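Local coordinates for protein sulfite reductase [ferredoxin] (Mycobacterium tuberculosis, PDB 1ZJ8) that reduces sulfite to sulfide with electrons from ferredoxin, using a siroheme and a [4Fe-4S] cluster, probably for the biosynthesis of sulfur-containing amino acids and cofactors, at residues W77-Q82 with K103-R108; A377-D382 with L395-A400. All coordinates share one frame; numbering follows the deposited sequence.

Contact 1: residues W77-Q82 with K103-R108; sequences WGLYTQ and KYFMMR. With SRM (siroheme), chain E.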
loop_
_atom_site.group_PDB
_atom_site.type_symbol
_atom_site.label_atom_id
_atom_site.label_comp_id
_atom_site.label_asym_id
_atom_site.label_seq_id
_atom_site.Cartn_x
_atom_site.Cartn_y
_atom_site.Cartn_z
ATOM N N TRP A 77 9.909 5.890 -12.896
ATOM C CA TRP A 77 11.043 5.294 -12.200
ATOM C C TRP A 77 10.962 5.455 -10.688
ATOM O O TRP A 77 11.961 5.303 -9.991
ATOM C CB TRP A 77 12.355 5.862 -12.733
ATOM C CG TRP A 77 12.582 5.453 -14.128
ATOM C CD1 TRP A 77 12.294 6.174 -15.234
ATOM C CD2 TRP A 77 13.106 4.197 -14.587
ATOM N NE1 TRP A 77 12.612 5.463 -16.359
ATOM C CE2 TRP A 77 13.114 4.241 -15.995
ATOM C CE3 TRP A 77 13.575 3.045 -13.945
ATOM C CZ2 TRP A 77 13.578 3.176 -16.786
ATOM C CZ3 TRP A 77 14.029 1.981 -14.735
ATOM C CH2 TRP A 77 14.024 2.064 -16.146
ATOM N N GLY A 78 9.771 5.726 -10.170
ATOM C CA GLY A 78 9.584 5.822 -8.725
ATOM C C GLY A 78 10.231 7.037 -8.069
ATOM O O GLY A 78 10.536 7.002 -6.863
ATOM N N LEU A 79 10.432 8.108 -8.853
ATOM C CA LEU A 79 10.953 9.376 -8.340
ATOM C C LEU A 79 9.821 10.355 -8.302
ATOM O O LEU A 79 9.277 10.750 -9.322
ATOM C CB LEU A 79 12.083 9.912 -9.191
ATOM C CG LEU A 79 13.372 9.117 -8.976
ATOM C CD1 LEU A 79 14.272 9.219 -10.198
ATOM C CD2 LEU A 79 14.112 9.557 -7.710
ATOM N N TYR A 80 9.438 10.684 -7.084
ATOM C CA TYR A 80 8.364 11.604 -6.801
ATOM C C TYR A 80 9.064 12.769 -6.042
ATOM O O TYR A 80 9.938 12.562 -5.195
ATOM C CB TYR A 80 7.293 10.860 -5.962
ATOM C CG TYR A 80 5.983 10.366 -6.629
ATOM C CD1 TYR A 80 4.927 11.266 -6.803
ATOM C CD2 TYR A 80 5.741 8.980 -6.968
ATOM C CE1 TYR A 80 3.702 10.873 -7.341
ATOM C CE2 TYR A 80 4.479 8.587 -7.499
ATOM C CZ TYR A 80 3.486 9.548 -7.685
ATOM O OH TYR A 80 2.268 9.199 -8.207
ATOM N N THR A 81 8.717 13.995 -6.407
ATOM C CA THR A 81 9.266 15.203 -5.785
ATOM C C THR A 81 8.803 15.293 -4.305
ATOM O O THR A 81 7.647 14.974 -4.015
ATOM C CB THR A 81 8.781 16.423 -6.607
ATOM O OG1 THR A 81 9.810 17.418 -6.664
ATOM C CG2 THR A 81 7.460 16.987 -6.066
ATOM N N GLN A 82 9.659 15.711 -3.369
ATOM C CA GLN A 82 9.213 15.800 -1.962
ATOM C C GLN A 82 8.848 17.236 -1.512
ATOM O O GLN A 82 9.264 18.218 -2.131
ATOM C CB GLN A 82 10.214 15.110 -1.005
ATOM C CG GLN A 82 11.510 15.861 -0.649
ATOM C CD GLN A 82 12.234 15.275 0.595
ATOM O OE1 GLN A 82 12.651 14.109 0.613
ATOM N NE2 GLN A 82 12.397 16.109 1.627
ATOM N N LYS A 103 13.892 20.534 -3.658
ATOM C CA LYS A 103 14.972 20.069 -4.551
ATOM C C LYS A 103 15.376 18.629 -4.236
ATOM O O LYS A 103 16.453 18.178 -4.657
ATOM C CB LYS A 103 16.223 20.976 -4.470
ATOM C CG LYS A 103 17.410 20.447 -3.562
ATOM C CD LYS A 103 18.734 21.165 -3.880
ATOM C CE LYS A 103 19.810 20.921 -2.832
ATOM N NZ LYS A 103 20.519 19.651 -3.085
ATOM N N TYR A 104 14.529 17.912 -3.497
ATOM C CA TYR A 104 14.822 16.545 -3.064
ATOM C C TYR A 104 13.713 15.597 -3.515
ATOM O O TYR A 104 12.606 16.029 -3.831
ATOM C CB TYR A 104 14.985 16.515 -1.541
ATOM C CG TYR A 104 16.212 17.253 -1.027
ATOM C CD1 TYR A 104 17.474 16.670 -1.107
ATOM C CD2 TYR A 104 16.109 18.529 -0.457
ATOM C CE1 TYR A 104 18.598 17.325 -0.642
ATOM C CE2 TYR A 104 17.228 19.205 0.009
ATOM C CZ TYR A 104 18.477 18.597 -0.082
ATOM O OH TYR A 104 19.626 19.224 0.385
ATOM N N PHE A 105 14.021 14.305 -3.551
ATOM C CA PHE A 105 13.085 13.286 -4.046
ATOM C C PHE A 105 12.763 12.209 -3.022
ATOM O O PHE A 105 13.626 11.766 -2.265
ATOM C CB PHE A 105 13.671 12.592 -5.285
ATOM C CG PHE A 105 13.815 13.499 -6.469
ATOM C CD1 PHE A 105 15.022 14.168 -6.711
ATOM C CD2 PHE A 105 12.741 13.709 -7.334
ATOM C CE1 PHE A 105 15.161 15.025 -7.796
ATOM C CE2 PHE A 105 12.866 14.559 -8.427
ATOM C CZ PHE A 105 14.080 15.222 -8.660
ATOM N N MET A 106 11.512 11.787 -3.014
ATOM C CA MET A 106 11.163 10.494 -2.473
ATOM C C MET A 106 11.538 9.482 -3.567
ATOM O O MET A 106 11.219 9.688 -4.747
ATOM C CB MET A 106 9.660 10.416 -2.190
ATOM C CG MET A 106 9.183 9.083 -1.571
ATOM S SD MET A 106 8.945 7.701 -2.756
ATOM C CE MET A 106 7.285 8.071 -3.354
ATOM N N MET A 107 12.220 8.402 -3.193
ATOM C CA MET A 107 12.484 7.317 -4.135
ATOM C C MET A 107 11.922 5.988 -3.609
ATOM O O MET A 107 12.155 5.621 -2.457
ATOM C CB MET A 107 13.967 7.200 -4.431
ATOM C CG MET A 107 14.256 6.225 -5.568
ATOM S SD MET A 107 16.017 6.142 -6.026
ATOM C CE MET A 107 16.696 5.245 -4.649
ATOM N N ARG A 108 11.194 5.282 -4.473
ATOM C CA ARG A 108 10.392 4.115 -4.096
ATOM C C ARG A 108 10.965 2.866 -4.740
ATOM O O ARG A 108 11.028 2.766 -5.965
ATOM C CB ARG A 108 8.939 4.314 -4.573
ATOM C CG ARG A 108 7.958 3.171 -4.238
ATOM C CD ARG A 108 6.531 3.452 -4.754
ATOM N NE ARG A 108 5.882 4.546 -4.028
ATOM C CZ ARG A 108 4.643 4.985 -4.260
ATOM N NH1 ARG A 108 3.872 4.446 -5.198
ATOM N NH2 ARG A 108 4.147 5.971 -3.542
HETATM FE FE SRM E . -0.404 6.435 -2.401
HETATM C CHA SRM E . -0.268 9.467 -3.969
HETATM C CHB SRM E . 1.951 7.457 -0.251
HETATM C CHC SRM E . -0.505 3.528 -0.941
HETATM C CHD SRM E . -3.822 6.330 -2.892
HETATM N NA SRM E . 0.770 8.048 -2.281
HETATM C C1A SRM E . 0.777 9.138 -3.080
HETATM C C2A SRM E . 2.005 9.984 -2.938
HETATM C CMA SRM E . 2.978 9.640 -4.024
HETATM C CDA SRM E . 1.692 11.451 -2.837
HETATM C CEA SRM E . 1.916 12.340 -4.018
HETATM O O3A SRM E . 1.270 12.130 -5.050
HETATM O O4A SRM E . 2.737 13.269 -3.973
HETATM C C3A SRM E . 2.494 9.523 -1.608
HETATM C CAA SRM E . 3.977 9.406 -1.499
HETATM C CBA SRM E . 4.397 10.764 -1.002
HETATM C CCA SRM E . 5.614 10.665 -0.141
HETATM O O1A SRM E . 5.706 9.716 0.667
HETATM O O2A SRM E . 6.513 11.529 -0.277
HETATM C C4A SRM E . 1.722 8.271 -1.367
HETATM N NB SRM E . 0.662 5.608 -0.971
HETATM C C1B SRM E . 1.627 6.104 -0.194
HETATM C C2B SRM E . 2.311 5.101 0.692
HETATM C CMB SRM E . 3.797 5.294 0.818
HETATM C CDB SRM E . 1.708 5.226 2.051
HETATM C CEB SRM E . 2.223 4.345 3.133
HETATM O O3B SRM E . 2.861 4.787 4.112
HETATM O O4B SRM E . 1.998 3.140 3.017
HETATM C C3B SRM E . 1.869 3.827 0.006
HETATM C CAB SRM E . 2.817 3.453 -1.104
HETATM C CBB SRM E . 2.785 1.985 -1.398
HETATM C CCB SRM E . 3.560 1.689 -2.650
HETATM O O1B SRM E . 4.687 1.205 -2.592
HETATM O O2B SRM E . 3.076 1.892 -3.759
HETATM C C4B SRM E . 0.617 4.313 -0.674
HETATM N NC SRM E . -1.857 5.263 -1.900
HETATM C C1C SRM E . -1.704 3.998 -1.458
HETATM C C2C SRM E . -2.904 3.346 -1.209
HETATM C CDC SRM E . -3.161 2.067 -0.484
HETATM C CEC SRM E . -3.106 0.763 -1.179
HETATM O O3C SRM E . -2.664 0.694 -2.348
HETATM O O4C SRM E . -3.533 -0.206 -0.535
HETATM C C3C SRM E . -3.828 4.199 -1.731
HETATM C CAC SRM E . -5.273 3.827 -1.670
HETATM C CBC SRM E . -5.810 2.700 -2.527
HETATM C CCC SRM E . -6.031 3.221 -3.936
HETATM O O1C SRM E . -5.051 3.495 -4.679
HETATM O O2C SRM E . -7.225 3.381 -4.299
HETATM C C4C SRM E . -3.177 5.311 -2.200
HETATM N ND SRM E . -1.702 7.482 -3.548
HETATM C C1D SRM E . -3.034 7.364 -3.427
HETATM C C2D SRM E . -3.643 8.524 -3.941
HETATM C CAD SRM E . -5.036 8.519 -4.546
HETATM C CBD SRM E . -5.176 8.298 -6.020
HETATM C CCD SRM E . -6.503 8.146 -6.705
HETATM O O1D SRM E . -6.744 7.035 -7.228
HETATM O O2D SRM E . -7.334 9.093 -6.745
HETATM C C3D SRM E . -2.618 9.346 -4.377
HETATM C CDD SRM E . -2.767 10.459 -5.379
HETATM C CED SRM E . -2.893 10.216 -6.866
HETATM O O3D SRM E . -2.645 9.115 -7.360
HETATM O O4D SRM E . -3.252 11.120 -7.635
HETATM C C4D SRM E . -1.423 8.689 -4.130
#

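Contact 2: residues A377-D382 with L395-A400; sequences ARAGSD and LDIPDA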
loop_
_atom_site.group_PDB
_atom_site.type_symbol
_atom_site.label_atom_id
_atom_site.label_comp_id
_atom_site.label_asym_id
_atom_site.label_seq_id
_atom_site.Cartn_x
_atom_site.Cartn_y
_atom_site.Cartn_z
ATOM N N ALA A 377 21.777 -13.126 9.237
ATOM C CA ALA A 377 22.978 -13.950 9.027
ATOM C C ALA A 377 23.267 -14.769 10.262
ATOM O O ALA A 377 23.490 -15.970 10.149
ATOM C CB ALA A 377 24.169 -13.124 8.683
ATOM N N ARG A 378 23.261 -14.137 11.443
ATOM C CA ARG A 378 23.376 -14.892 12.712
ATOM C C ARG A 378 22.377 -16.054 12.826
ATOM O O ARG A 378 22.650 -17.037 13.468
ATOM C CB ARG A 378 23.198 -13.971 13.935
ATOM C CG ARG A 378 24.487 -13.666 14.678
ATOM C CD ARG A 378 24.279 -12.870 15.973
ATOM N NE ARG A 378 25.371 -13.131 16.940
ATOM C CZ ARG A 378 25.300 -13.964 18.003
ATOM N NH1 ARG A 378 24.177 -14.648 18.299
ATOM N NH2 ARG A 378 26.365 -14.108 18.799
ATOM N N ALA A 379 21.211 -15.925 12.219
ATOM C CA ALA A 379 20.176 -16.935 12.343
ATOM C C ALA A 379 20.150 -17.895 11.147
ATOM O O ALA A 379 19.370 -18.859 11.127
ATOM C CB ALA A 379 18.813 -16.252 12.503
ATOM N N GLY A 380 21.013 -17.651 10.166
ATOM C CA GLY A 380 21.128 -18.541 9.019
ATOM C C GLY A 380 20.019 -18.381 7.998
ATOM O O GLY A 380 19.779 -19.301 7.209
ATOM N N SER A 381 19.388 -17.196 7.977
ATOM C CA SER A 381 18.260 -16.906 7.077
ATOM C C SER A 381 18.618 -15.947 5.957
ATOM O O SER A 381 19.282 -14.940 6.192
ATOM C CB SER A 381 17.081 -16.307 7.863
ATOM O OG SER A 381 16.212 -15.533 7.025
ATOM N N ASP A 382 18.132 -16.248 4.754
ATOM C CA ASP A 382 18.329 -15.412 3.582
ATOM C C ASP A 382 17.013 -14.975 2.960
ATOM O O ASP A 382 17.014 -14.528 1.799
ATOM C CB ASP A 382 19.126 -16.198 2.540
ATOM C CG ASP A 382 19.574 -15.347 1.342
ATOM O OD1 ASP A 382 20.310 -14.342 1.559
ATOM O OD2 ASP A 382 19.201 -15.709 0.189
ATOM N N LEU A 395 11.865 -15.321 7.410
ATOM C CA LEU A 395 11.617 -16.764 7.342
ATOM C C LEU A 395 12.835 -17.623 7.736
ATOM O O LEU A 395 13.943 -17.117 7.906
ATOM C CB LEU A 395 11.169 -17.131 5.929
ATOM C CG LEU A 395 10.132 -16.242 5.272
ATOM C CD1 LEU A 395 9.795 -16.814 3.929
ATOM C CD2 LEU A 395 8.904 -16.157 6.125
ATOM N N ASP A 396 12.605 -18.931 7.859
ATOM C CA ASP A 396 13.663 -19.926 8.048
ATOM C C ASP A 396 14.470 -19.704 9.319
ATOM O O ASP A 396 15.695 -19.819 9.297
ATOM C CB ASP A 396 14.607 -19.933 6.854
ATOM C CG ASP A 396 13.879 -19.788 5.521
ATOM O OD1 ASP A 396 12.636 -19.916 5.493
ATOM O OD2 ASP A 396 14.564 -19.527 4.502
ATOM N N ILE A 397 13.784 -19.364 10.412
ATOM C CA ILE A 397 14.397 -19.278 11.735
ATOM C C ILE A 397 14.236 -20.649 12.419
ATOM O O ILE A 397 13.105 -21.052 12.750
ATOM C CB ILE A 397 13.735 -18.158 12.651
ATOM C CG1 ILE A 397 13.649 -16.804 11.940
ATOM C CG2 ILE A 397 14.499 -17.977 13.954
ATOM C CD1 ILE A 397 14.933 -16.345 11.270
ATOM N N PRO A 398 15.351 -21.374 12.630
ATOM C CA PRO A 398 15.255 -22.608 13.409
ATOM C C PRO A 398 15.010 -22.359 14.905
ATOM O O PRO A 398 15.380 -21.307 15.431
ATOM C CB PRO A 398 16.605 -23.292 13.175
ATOM C CG PRO A 398 17.538 -22.193 12.857
ATOM C CD PRO A 398 16.725 -21.117 12.168
ATOM N N ASP A 399 14.380 -23.333 15.563
ATOM C CA ASP A 399 14.006 -23.225 16.972
ATOM C C ASP A 399 15.156 -22.837 17.897
ATOM O O ASP A 399 14.982 -22.011 18.793
ATOM C CB ASP A 399 13.384 -24.536 17.473
ATOM C CG ASP A 399 11.951 -24.713 17.025
ATOM O OD1 ASP A 399 11.330 -23.717 16.653
ATOM O OD2 ASP A 399 11.436 -25.849 17.049
ATOM N N ALA A 400 16.320 -23.438 17.702
ATOM C CA ALA A 400 17.482 -23.142 18.541
ATOM C C ALA A 400 17.835 -21.637 18.602
ATOM O O ALA A 400 18.262 -21.121 19.636
ATOM C CB ALA A 400 18.681 -23.930 18.037
#

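Contact 1: residues W77-Q82 with K103-R108
Met106 and Tyr80 meet because Met106 sets its CG anti to the backbone N (chi1 -178°) and then bends about its CB-CG and CG-SD bonds, laying CE against the tyrosine side chain, 3.8 Å from Tyr80 CB. The two side chains lie side by side, pointing the same way, and both touch the siroheme. Arg108 starts off in the same way (chi1 -179°) but turns later, at chi3, which brings its NH1 to 3.0 Å from siroheme O2B; that propionate oxygen lies over one face of the guanidinium. The siroheme methyl CMA sits over the centre of the Tyr80 ring, 3.5 Å above its plane. On the other face of the antiparallel strand pair, Leu79 CD2 touches Phe105 CB at 3.9 Å and also packs on Met107. Tyr80 and Met106 form a hydrogen-bonded pair, with Tyr80 N giving to Met106 O at 3.1 Å and Met106 N returning a bond to Tyr80 O. Farther along, Gln82 CG lies beside Tyr104 CB at 3.6 Å, while its amide OE1 accepts from Trp148 N. Tyr80 CE2 is joined covalently to Cys172 SG, and Arg108 is steadied by Gln145 and Ala171. The strand pair is thus a wall of the siroheme pocket: the thioether fixes the ring against the methyl, and the arginine's positive charge probably complements the propionate.

Contact 2: residues A377-D382 with L395-A400
Ser381 meets the flat peptide carbonyl of Leu395 from slightly off its plane: OG gives a hydrogen bond to Leu395 O at 2.9 Å, tilted 22° from the carbonyl plane. A second flat group, the Ala379 carbonyl, rests its O 3.6 Å from Pro398 CD. The serine reaches its acceptor with OG anti to the backbone N (chi1 157°), while its CB touches Ile397. There the isoleucine CD1 is the shared apolar point, 4.0 Å from Ser381 CB and 4.1 Å from Ala379 CB; from the side of helix 399-411, Leu402 and Leu405 pack on the same isoleucine. Gly380, at positive phi, forms a Schellman motif after helix 366-379, one of its bonds being Gly380 N to Ala377 O, and the chain then runs past the end of strand 392-397. A G1 beta bulge sets Asp396 and Ile397 opposite the single residue Asn353 of the neighbouring strand, and Pro398 leads on to helix 399-411. Outside the two segments, Asp396 OD1 forms a salt bridge with Arg383. This is structural packing within a ferredoxin-like half domain, joining the C-terminal end of one helix to the last residues of a sheet strand. Chemically, the buried serine hydroxyl is used both ways, giving its proton to Leu395 O and accepting a weak bond from Arg383 N, so one polar group is satisfied beside the apolar contact of Ala379 with Ile397.

Overall arrangement
The two contacts come one after the other along the chain and do not touch: their centres are 34 Å apart and their nearest atoms about 20 Å. Contact 1 pairs two strands of one antiparallel sheet, 79-83 and 104-109, while contact 2 sets the end of helix 366-379 against strand 392-397 of another. The cofactors lie with contact 1, where the side chain of Arg108 is about 7 Å from that of Cys478, probably the axial ligand of the siroheme iron, and about 8 Å from the iron-sulfur cluster. Contact 2 is peripheral, its centre 28 Å from the chain centre against 17 Å for contact 1, and away from these sites.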